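Local coordinates for protein glycosyl hydrolase family 10 (Prevotella bryantii, PDB 4MGQ) that probably hydrolyses internal beta-1,4-xylosidic linkages of xylan as a whole enzyme, of which this chain is a calcium-containing carbohydrate-binding module, at residues 35-49 / 92-106. Numbering follows the deposited sequence.
Sequences LYVNPTTELQSGKTY and AFEAKSALKQLRFEL
Glu42 OE2 and Ala98 O share one water, which donates to both at 2.9 Å, and Lys100 NZ lies at the same water. Leu35 O accepts the backbone N-H of Phe104 at 2.7 Å, and Leu35 N returns a bond to Phe104 O. Val37 and Leu102 repeat this antiparallel pair, before a classic beta bulge at Lys100 and Gln101 opposite Gln68. Where the regular pairing lapses, a water bridges Pro39 O and Lys100 O. Pairing resumes with Leu43 N on Leu99 O at 2.8 Å; the type II turn from Gln44 to Lys47 is itself bonded to Ala95, through Gly46 N and Lys47 O, and Tyr49 and Phe93 continue the pairing.

On one face of the sheet the amide of Gln101 lies over the Tyr36 ring, the planes 22° apart and NE2 3.4 Å from Tyr36 CG. The extended Gln101 chain, with CG anti to the backbone N (chi1 -177°), carries it there. Arg103 runs beside the same ring, its CG 3.6 Å from Tyr36 CE1, while Glu34 binds both the Tyr36 hydroxyl and the guanidinium. Inward, Leu43 CD1 meets the edge of the Phe93 ring at CZ (3.9 Å).

The contact thus spans both sheets of the beta-sandwich: strand 99-105 lies between 34-37 and 61-69, strand 87-94 edges the other sheet beside 48-57, and Leu35 and Phe104 pack on Met115 of strand 111-121.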
loop_
_atom_site.group_PDB
_atom_site.type_symbol
_atom_site.label_atom_id
_atom_site.label_comp_id
_atom_site.label_asym_id
_atom_site.label_seq_id
_atom_site.Cartn_x
_atom_site.Cartn_y
_atom_site.Cartn_z
ATOM N N LEU A 35 4.012 7.832 2.106
ATOM C CA LEU A 35 3.935 6.565 2.813
ATOM C C LEU A 35 4.873 5.571 2.126
ATOM O O LEU A 35 4.857 5.442 0.899
ATOM C CB LEU A 35 2.495 6.045 2.814
ATOM C CG LEU A 35 2.258 4.646 3.375
ATOM C CD1 LEU A 35 2.470 4.636 4.876
ATOM C CD2 LEU A 35 0.852 4.159 3.012
ATOM N N TYR A 36 5.677 4.866 2.920
ATOM C CA TYR A 36 6.715 3.990 2.390
ATOM C C TYR A 36 6.543 2.546 2.800
ATOM O O TYR A 36 6.178 2.267 3.932
ATOM C CB TYR A 36 8.079 4.429 2.889
ATOM C CG TYR A 36 8.477 5.827 2.523
ATOM C CD1 TYR A 36 8.133 6.379 1.298
ATOM C CD2 TYR A 36 9.199 6.595 3.409
ATOM C CE1 TYR A 36 8.520 7.677 0.970
ATOM C CE2 TYR A 36 9.580 7.877 3.098
ATOM C CZ TYR A 36 9.250 8.409 1.880
ATOM O OH TYR A 36 9.645 9.697 1.595
ATOM N N VAL A 37 6.868 1.639 1.892
ATOM C CA VAL A 37 7.036 0.231 2.258
ATOM C C VAL A 37 8.194 -0.331 1.433
ATOM O O VAL A 37 8.390 0.063 0.279
ATOM C CB VAL A 37 5.733 -0.569 2.038
ATOM C CG1 VAL A 37 5.411 -0.695 0.561
ATOM C CG2 VAL A 37 5.829 -1.950 2.706
ATOM N N ASN A 38 8.996 -1.204 2.039
ATOM C CA ASN A 38 10.138 -1.785 1.343
ATOM C C ASN A 38 9.900 -3.256 1.015
ATOM O O ASN A 38 9.657 -4.042 1.928
ATOM C CB ASN A 38 11.411 -1.665 2.192
ATOM C CG ASN A 38 12.015 -0.266 2.175
ATOM O OD1 ASN A 38 11.326 0.725 1.958
ATOM N ND2 ASN A 38 13.326 -0.190 2.389
ATOM N N PRO A 39 9.978 -3.626 -0.276
ATOM C CA PRO A 39 9.897 -5.040 -0.664
ATOM C C PRO A 39 10.951 -5.847 0.071
ATOM O O PRO A 39 12.054 -5.344 0.293
ATOM C CB PRO A 39 10.158 -5.010 -2.169
ATOM C CG PRO A 39 9.697 -3.642 -2.588
ATOM C CD PRO A 39 10.078 -2.745 -1.451
ATOM N N THR A 40 10.607 -7.069 0.463
ATOM C CA THR A 40 11.520 -7.888 1.272
ATOM C C THR A 40 12.704 -8.436 0.467
ATOM O O THR A 40 13.693 -8.893 1.045
ATOM C CB THR A 40 10.759 -9.047 1.936
ATOM O OG1 THR A 40 10.042 -9.784 0.943
ATOM C CG2 THR A 40 9.778 -8.504 2.962
ATOM N N THR A 41 12.580 -8.410 -0.857
ATOM C CA THR A 41 13.689 -8.607 -1.782
ATOM C C THR A 41 13.750 -7.390 -2.693
ATOM O O THR A 41 12.721 -6.941 -3.178
ATOM C CB THR A 41 13.521 -9.884 -2.621
ATOM O OG1 THR A 41 13.576 -11.022 -1.758
ATOM C CG2 THR A 41 14.620 -10.005 -3.680
ATOM N N GLU A 42 14.946 -6.848 -2.906
ATOM C CA GLU A 42 15.129 -5.724 -3.817
ATOM C C GLU A 42 14.614 -6.050 -5.221
ATOM O O GLU A 42 14.826 -7.155 -5.726
ATOM C CB GLU A 42 16.609 -5.338 -3.863
ATOM C CG GLU A 42 16.940 -4.190 -4.785
ATOM C CD GLU A 42 18.390 -3.765 -4.631
ATOM O OE1 GLU A 42 19.268 -4.446 -5.201
ATOM O OE2 GLU A 42 18.639 -2.768 -3.921
ATOM N N LEU A 43 13.911 -5.104 -5.845
ATOM C CA LEU A 43 13.412 -5.327 -7.196
ATOM C C LEU A 43 14.575 -5.303 -8.187
ATOM O O LEU A 43 15.508 -4.510 -8.041
ATOM C CB LEU A 43 12.360 -4.278 -7.570
ATOM C CG LEU A 43 11.285 -4.009 -6.512
ATOM C CD1 LEU A 43 10.180 -3.124 -7.080
ATOM C CD2 LEU A 43 10.696 -5.306 -5.938
ATOM N N GLN A 44 14.523 -6.198 -9.173
ATOM C CA GLN A 44 15.608 -6.364 -10.134
ATOM C C GLN A 44 15.272 -5.796 -11.501
ATOM O O GLN A 44 14.181 -6.010 -12.035
ATOM C CB GLN A 44 15.966 -7.846 -10.281
ATOM C CG GLN A 44 16.313 -8.522 -8.968
ATOM C CD GLN A 44 16.397 -10.032 -9.108
ATOM O OE1 GLN A 44 15.663 -10.776 -8.448
ATOM N NE2 GLN A 44 17.292 -10.494 -9.979
ATOM N N SER A 45 16.239 -5.087 -12.076
ATOM C CA SER A 45 16.078 -4.507 -13.392
ATOM C C SER A 45 15.677 -5.569 -14.419
ATOM O O SER A 45 16.260 -6.661 -14.469
ATOM C CB SER A 45 17.370 -3.802 -13.816
ATOM O OG SER A 45 17.183 -3.114 -15.037
ATOM N N GLY A 46 14.665 -5.252 -15.221
ATOM C CA GLY A 46 14.193 -6.160 -16.253
ATOM C C GLY A 46 13.082 -7.112 -15.836
ATOM O O GLY A 46 12.502 -7.788 -16.677
ATOM N N LYS A 47 12.789 -7.174 -14.540
ATOM C CA LYS A 47 11.729 -8.050 -14.045
ATOM C C LYS A 47 10.444 -7.257 -13.851
ATOM O O LYS A 47 10.487 -6.089 -13.463
ATOM C CB LYS A 47 12.134 -8.718 -12.724
ATOM C CG LYS A 47 13.186 -9.823 -12.862
ATOM C CD LYS A 47 13.370 -10.556 -11.540
ATOM C CE LYS A 47 14.242 -11.800 -11.699
ATOM N NZ LYS A 47 14.289 -12.565 -10.417
ATOM N N THR A 48 9.311 -7.893 -14.124
ATOM C CA THR A 48 8.022 -7.244 -13.913
ATOM C C THR A 48 7.399 -7.659 -12.588
ATOM O O THR A 48 7.353 -8.843 -12.246
ATOM C CB THR A 48 7.057 -7.542 -15.060
ATOM O OG1 THR A 48 7.558 -6.915 -16.247
ATOM C CG2 THR A 48 5.666 -6.987 -14.769
ATOM N N TYR A 49 6.922 -6.662 -11.852
ATOM C CA TYR A 49 6.346 -6.856 -10.528
ATOM C C TYR A 49 4.905 -6.391 -10.550
ATOM O O TYR A 49 4.564 -5.451 -11.261
ATOM C CB TYR A 49 7.147 -6.089 -9.471
ATOM C CG TYR A 49 8.556 -6.601 -9.367
ATOM C CD1 TYR A 49 9.540 -6.148 -10.232
ATOM C CD2 TYR A 49 8.889 -7.567 -8.426
ATOM C CE1 TYR A 49 10.845 -6.638 -10.154
ATOM C CE2 TYR A 49 10.183 -8.057 -8.333
ATOM C CZ TYR A 49 11.147 -7.596 -9.211
ATOM O OH TYR A 49 12.425 -8.089 -9.137
ATOM N N ALA A 92 0.858 -4.016 -12.887
ATOM C CA ALA A 92 2.187 -4.537 -13.172
ATOM C C ALA A 92 3.087 -3.436 -13.711
ATOM O O ALA A 92 2.617 -2.486 -14.344
ATOM C CB ALA A 92 2.105 -5.680 -14.160
ATOM N N PHE A 93 4.382 -3.574 -13.467
ATOM C CA PHE A 93 5.367 -2.629 -13.991
ATOM C C PHE A 93 6.733 -3.310 -14.029
ATOM O O PHE A 93 7.051 -4.115 -13.150
ATOM C CB PHE A 93 5.419 -1.359 -13.126
ATOM C CG PHE A 93 6.008 -1.589 -11.758
ATOM C CD1 PHE A 93 5.249 -2.174 -10.746
ATOM C CD2 PHE A 93 7.328 -1.264 -11.497
ATOM C CE1 PHE A 93 5.795 -2.414 -9.492
ATOM C CE2 PHE A 93 7.874 -1.501 -10.248
ATOM C CZ PHE A 93 7.105 -2.072 -9.244
ATOM N N GLU A 94 7.535 -2.995 -15.043
ATOM C CA GLU A 94 8.894 -3.515 -15.128
ATOM C C GLU A 94 9.879 -2.596 -14.417
ATOM O O GLU A 94 9.917 -1.394 -14.685
ATOM C CB GLU A 94 9.315 -3.685 -16.589
ATOM C CG GLU A 94 10.743 -4.173 -16.753
ATOM C CD GLU A 94 11.236 -4.106 -18.194
ATOM O OE1 GLU A 94 10.424 -3.853 -19.105
ATOM O OE2 GLU A 94 12.447 -4.295 -18.412
ATOM N N ALA A 95 10.660 -3.156 -13.503
ATOM C CA ALA A 95 11.731 -2.408 -12.865
ATOM C C ALA A 95 12.782 -2.064 -13.910
ATOM O O ALA A 95 13.160 -2.917 -14.709
ATOM C CB ALA A 95 12.347 -3.213 -11.732
ATOM N N LYS A 96 13.249 -0.819 -13.915
ATOM C CA LYS A 96 14.266 -0.408 -14.878
ATOM C C LYS A 96 15.634 -0.253 -14.214
ATOM O O LYS A 96 16.604 0.146 -14.861
ATOM C CB LYS A 96 13.868 0.907 -15.560
ATOM C CG LYS A 96 12.506 0.882 -16.231
ATOM C CD LYS A 96 12.436 -0.126 -17.368
ATOM C CE LYS A 96 11.104 0.005 -18.108
ATOM N NZ LYS A 96 10.931 -1.017 -19.172
ATOM N N SER A 97 15.695 -0.558 -12.922
ATOM C CA SER A 97 16.917 -0.482 -12.130
ATOM C C SER A 97 16.671 -1.250 -10.846
ATOM O O SER A 97 15.574 -1.764 -10.638
ATOM C CB SER A 97 17.305 0.966 -11.822
ATOM O OG SER A 97 16.376 1.569 -10.932
ATOM N N ALA A 98 17.678 -1.341 -9.987
ATOM C CA ALA A 98 17.477 -1.961 -8.682
ATOM C C ALA A 98 16.684 -1.017 -7.784
ATOM O O ALA A 98 17.120 0.100 -7.518
ATOM C CB ALA A 98 18.812 -2.311 -8.042
ATOM N N LEU A 99 15.524 -1.467 -7.316
ATOM C CA LEU A 99 14.629 -0.621 -6.527
ATOM C C LEU A 99 14.368 -1.251 -5.167
ATOM O O LEU A 99 14.083 -2.451 -5.089
ATOM C CB LEU A 99 13.310 -0.406 -7.278
ATOM C CG LEU A 99 13.447 0.133 -8.705
ATOM C CD1 LEU A 99 12.242 -0.248 -9.544
ATOM C CD2 LEU A 99 13.637 1.650 -8.676
ATOM N N LYS A 100 14.462 -0.466 -4.100
ATOM C CA LYS A 100 14.341 -1.033 -2.763
ATOM C C LYS A 100 13.144 -0.518 -1.962
ATOM O O LYS A 100 12.864 -1.028 -0.879
ATOM C CB LYS A 100 15.624 -0.779 -1.971
ATOM C CG LYS A 100 15.810 0.648 -1.555
ATOM C CD LYS A 100 16.965 0.801 -0.559
ATOM C CE LYS A 100 18.270 0.273 -1.138
ATOM N NZ LYS A 100 18.619 0.909 -2.450
ATOM N N GLN A 101 12.432 0.480 -2.493
ATOM C CA GLN A 101 11.344 1.117 -1.754
ATOM C C GLN A 101 10.175 1.482 -2.677
ATOM O O GLN A 101 10.391 1.834 -3.833
ATOM C CB GLN A 101 11.862 2.367 -1.036
ATOM C CG GLN A 101 10.829 3.077 -0.177
ATOM C CD GLN A 101 11.393 4.293 0.545
ATOM O OE1 GLN A 101 11.832 5.250 -0.081
ATOM N NE2 GLN A 101 11.396 4.242 1.866
ATOM N N LEU A 102 8.946 1.367 -2.171
ATOM C CA LEU A 102 7.778 1.928 -2.856
ATOM C C LEU A 102 7.363 3.198 -2.141
ATOM O O LEU A 102 7.067 3.170 -0.947
ATOM C CB LEU A 102 6.596 0.946 -2.872
ATOM C CG LEU A 102 6.814 -0.374 -3.601
ATOM C CD1 LEU A 102 5.502 -1.172 -3.608
ATOM C CD2 LEU A 102 7.311 -0.144 -5.000
ATOM N N ARG A 103 7.324 4.305 -2.876
ATOM C CA ARG A 103 6.870 5.584 -2.323
ATOM C C ARG A 103 5.437 5.869 -2.742
ATOM O O ARG A 103 5.186 6.082 -3.921
ATOM C CB ARG A 103 7.772 6.733 -2.800
ATOM C CG ARG A 103 9.252 6.576 -2.389
ATOM C CD ARG A 103 10.165 7.590 -3.084
ATOM N NE ARG A 103 9.684 8.960 -2.892
ATOM C CZ ARG A 103 10.051 9.981 -3.666
ATOM N NH1 ARG A 103 10.897 9.786 -4.675
ATOM N NH2 ARG A 103 9.554 11.188 -3.447
ATOM N N PHE A 104 4.511 5.870 -1.783
ATOM C CA PHE A 104 3.136 6.287 -2.047
ATOM C C PHE A 104 3.073 7.806 -1.899
ATOM O O PHE A 104 3.284 8.340 -0.813
ATOM C CB PHE A 104 2.141 5.597 -1.094
ATOM C CG PHE A 104 1.946 4.122 -1.362
ATOM C CD1 PHE A 104 2.964 3.208 -1.105
ATOM C CD2 PHE A 104 0.726 3.643 -1.834
ATOM C CE1 PHE A 104 2.782 1.845 -1.338
ATOM C CE2 PHE A 104 0.526 2.270 -2.059
ATOM C CZ PHE A 104 1.555 1.373 -1.816
ATOM N N GLU A 105 2.797 8.494 -2.999
ATOM C CA GLU A 105 2.764 9.958 -3.018
ATOM C C GLU A 105 1.360 10.453 -2.730
ATOM O O GLU A 105 0.494 10.417 -3.608
ATOM C CB GLU A 105 3.242 10.469 -4.368
ATOM C CG GLU A 105 4.639 9.991 -4.721
ATOM C CD GLU A 105 5.663 10.492 -3.729
ATOM O OE1 GLU A 105 5.763 11.728 -3.552
ATOM O OE2 GLU A 105 6.352 9.659 -3.102
ATOM N N LEU A 106 1.127 10.902 -1.503
ATOM C CA LEU A 106 -0.216 11.234 -1.061
ATOM C C LEU A 106 -0.430 12.735 -0.901
ATOM O O LEU A 106 -1.479 13.152 -0.422
ATOM C CB LEU A 106 -0.522 10.550 0.272
ATOM C CG LEU A 106 -0.303 9.036 0.363
ATOM C CD1 LEU A 106 -0.580 8.547 1.780
ATOM C CD2 LEU A 106 -1.187 8.310 -0.628
HETATM O O HOH W 1 13.890 -3.606 -0.653
HETATM O O HOH W 2 17.959 -0.021 -4.714
#